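Putative glutaryl-CoA dehydrogenase (PDB 2EBA) binds flavin-adenine dinucleotide as a flavoprotein of the acyl-CoA dehydrogenase family. Local coordinates at residues A[359-362]-A[363-366]. Numbering follows the deposited sequence.
Sequences ETVY and TYEG. With FAD (flavin-adenine dinucleotide), chain I.
Tyr364 folds back over Thr360 and Val361, near the C-terminal end of helix 351-361. Tyr364 CB lies against the ribityl chain of the flavin-adenine dinucleotide, 3.5 Å from FAD C2'. With chi1 at 70°, CG sits between the backbone N and the carbonyl carbon, which turns the ring back over the helix end. CD2 and CE2 then meet the methyl of Thr360, with Tyr364 CD2 to Thr360 CG2 at 3.5 Å, while CD1 and CE1 run along Val361, where Tyr364 CE1 is 3.6 Å from Val361 CA and also touches Val361 CG1. One face of the ring lies over Thr360 O and Val361 N; FAD C6 lies at the edge, in the ring plane. At the tip, OH passes Val361 CG2 and is hydrogen-bonded to Arg90 and Ser91 of helix 87-107.

The backbone holds this fold-back through Thr360 O, which accepts two bonds: from Tyr364 N (2.8 Å), almost in line with the carbonyl (172°), and from Thr363 N (2.6 Å), well above the carbonyl plane. Thr360 CG2, anti to its own N, also reaches one of the two flavin methyls, 3.4 Å from FAD C7M, and Thr363 CG2 approaches FAD O3' at 3.6 Å. A helix-terminal turn whose threonine methyls and tyrosine ring line the flavin and ribityl part of the FAD pocket is the site built here, within the C-terminal helical domain of an acyl-CoA dehydrogenase fold.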
loop_
_atom_site.group_PDB
_atom_site.type_symbol
_atom_site.label_atom_id
_atom_site.label_comp_id
_atom_site.label_asym_id
_atom_site.label_seq_id
_atom_site.Cartn_x
_atom_site.Cartn_y
_atom_site.Cartn_z
ATOM N N GLU A 359 17.078 -0.627 -7.388
ATOM C CA GLU A 359 17.202 -0.177 -6.012
ATOM C C GLU A 359 18.140 1.051 -6.046
ATOM O O GLU A 359 17.920 2.034 -5.342
ATOM C CB GLU A 359 17.762 -1.324 -5.157
ATOM C CG GLU A 359 17.467 -1.247 -3.652
ATOM C CD GLU A 359 16.024 -1.564 -3.252
ATOM O OE1 GLU A 359 15.534 -2.674 -3.550
ATOM O OE2 GLU A 359 15.381 -0.698 -2.615
ATOM N N THR A 360 19.160 0.999 -6.904
ATOM C CA THR A 360 20.110 2.105 -7.060
ATOM C C THR A 360 19.451 3.309 -7.742
ATOM O O THR A 360 19.516 4.441 -7.243
ATOM C CB THR A 360 21.334 1.668 -7.907
ATOM O OG1 THR A 360 22.255 0.944 -7.082
ATOM C CG2 THR A 360 22.025 2.872 -8.534
ATOM N N VAL A 361 18.820 3.053 -8.882
ATOM C CA VAL A 361 18.138 4.095 -9.637
ATOM C C VAL A 361 17.124 4.783 -8.730
ATOM O O VAL A 361 16.878 5.987 -8.832
ATOM C CB VAL A 361 17.410 3.496 -10.850
ATOM C CG1 VAL A 361 16.812 4.611 -11.700
ATOM C CG2 VAL A 361 18.373 2.638 -11.660
ATOM N N TYR A 362 16.538 3.996 -7.840
ATOM C CA TYR A 362 15.570 4.477 -6.878
ATOM C C TYR A 362 16.232 5.424 -5.871
ATOM O O TYR A 362 15.571 6.250 -5.254
ATOM C CB TYR A 362 14.968 3.267 -6.167
ATOM C CG TYR A 362 13.967 3.579 -5.097
ATOM C CD1 TYR A 362 12.780 4.247 -5.384
ATOM C CD2 TYR A 362 14.193 3.169 -3.789
ATOM C CE1 TYR A 362 11.850 4.494 -4.383
ATOM C CE2 TYR A 362 13.272 3.410 -2.792
ATOM C CZ TYR A 362 12.113 4.067 -3.088
ATOM O OH TYR A 362 11.241 4.296 -2.065
ATOM N N THR A 363 17.546 5.307 -5.736
ATOM C CA THR A 363 18.320 6.117 -4.807
ATOM C C THR A 363 19.062 7.327 -5.399
ATOM O O THR A 363 18.911 8.450 -4.916
ATOM C CB THR A 363 19.332 5.218 -4.071
ATOM O OG1 THR A 363 18.623 4.351 -3.183
ATOM C CG2 THR A 363 20.319 6.039 -3.276
ATOM N N TYR A 364 19.868 7.107 -6.431
ATOM C CA TYR A 364 20.623 8.212 -6.998
ATOM C C TYR A 364 19.802 9.171 -7.844
ATOM O O TYR A 364 18.646 8.905 -8.156
ATOM C CB TYR A 364 21.849 7.701 -7.778
ATOM C CG TYR A 364 21.626 6.958 -9.089
ATOM C CD1 TYR A 364 20.459 7.112 -9.848
ATOM C CD2 TYR A 364 22.638 6.154 -9.612
ATOM C CE1 TYR A 364 20.324 6.484 -11.092
ATOM C CE2 TYR A 364 22.509 5.529 -10.844
ATOM C CZ TYR A 364 21.356 5.695 -11.577
ATOM O OH TYR A 364 21.248 5.054 -12.787
ATOM N N GLU A 365 20.402 10.299 -8.207
ATOM C CA GLU A 365 19.697 11.299 -8.999
ATOM C C GLU A 365 18.455 11.753 -8.232
ATOM O O GLU A 365 17.392 11.984 -8.813
ATOM C CB GLU A 365 19.311 10.711 -10.353
ATOM C CG GLU A 365 20.518 10.269 -11.164
ATOM C CD GLU A 365 20.958 11.307 -12.173
ATOM O OE1 GLU A 365 20.637 12.495 -11.986
ATOM O OE2 GLU A 365 21.635 10.939 -13.154
ATOM N N GLY A 366 18.620 11.892 -6.918
ATOM C CA GLY A 366 17.527 12.313 -6.056
ATOM C C GLY A 366 16.715 11.125 -5.585
ATOM O O GLY A 366 16.080 10.476 -6.397
HETATM P PA FAD I . 21.555 10.093 2.237
HETATM O O1A FAD I . 22.142 10.095 3.632
HETATM O O2A FAD I . 21.516 11.357 1.416
HETATM O O5B FAD I . 20.074 9.443 2.345
HETATM C C5B FAD I . 19.744 8.373 3.064
HETATM C C4B FAD I . 18.291 8.144 3.393
HETATM O O4B FAD I . 17.652 9.490 3.948
HETATM C C3B FAD I . 17.471 8.304 2.002
HETATM O O3B FAD I . 16.255 7.601 2.233
HETATM C C2B FAD I . 16.907 9.735 1.837
HETATM O O2B FAD I . 15.644 9.756 1.290
HETATM C C1B FAD I . 16.686 10.082 3.287
HETATM N N9A FAD I . 16.817 11.600 3.373
HETATM C C8A FAD I . 17.899 12.306 3.085
HETATM N N7A FAD I . 17.589 13.623 3.330
HETATM C C5A FAD I . 16.308 13.703 3.784
HETATM C C6A FAD I . 15.448 14.774 4.197
HETATM N N6A FAD I . 15.861 16.053 4.177
HETATM N N1A FAD I . 14.172 14.486 4.614
HETATM C C2A FAD I . 13.711 13.199 4.643
HETATM N N3A FAD I . 14.514 12.156 4.252
HETATM C C4A FAD I . 15.813 12.387 3.831
HETATM N N1 FAD I . 26.359 10.769 -7.237
HETATM C C2 FAD I . 26.971 11.620 -8.128
HETATM O O2 FAD I . 27.103 12.825 -7.851
HETATM N N3 FAD I . 27.442 11.143 -9.321
HETATM C C4 FAD I . 27.315 9.814 -9.646
HETATM O O4 FAD I . 27.764 9.398 -10.733
HETATM C C4X FAD I . 26.694 8.923 -8.745
HETATM N N5 FAD I . 26.574 7.580 -9.036
HETATM C C5X FAD I . 26.005 6.701 -8.145
HETATM C C6 FAD I . 25.931 5.320 -8.462
HETATM C C7 FAD I . 25.373 4.402 -7.537
HETATM C C7M FAD I . 25.345 2.942 -7.938
HETATM C C8 FAD I . 24.869 4.870 -6.283
HETATM C C8M FAD I . 24.261 3.959 -5.237
HETATM C C9 FAD I . 24.942 6.240 -5.978
HETATM C C9A FAD I . 25.510 7.191 -6.890
HETATM N N10 FAD I . 25.622 8.569 -6.602
HETATM C C10 FAD I . 26.207 9.426 -7.505
HETATM C "C1'" FAD I . 25.155 9.138 -5.330
HETATM C "C2'" FAD I . 23.665 9.139 -5.152
HETATM O "O2'" FAD I . 23.117 10.269 -5.812
HETATM C "C3'" FAD I . 23.401 9.120 -3.675
HETATM O "O3'" FAD I . 23.446 7.762 -3.243
HETATM C "C4'" FAD I . 22.054 9.708 -3.272
HETATM O "O4'" FAD I . 22.122 11.136 -3.233
HETATM C "C5'" FAD I . 21.648 9.214 -1.897
HETATM O "O5'" FAD I . 22.411 9.872 -0.906
HETATM P P FAD I . 23.326 9.118 0.199
HETATM O O1P FAD I . 23.717 7.746 -0.257
HETATM O O2P FAD I . 24.450 10.060 0.557
HETATM O O3P FAD I . 22.303 8.919 1.415
#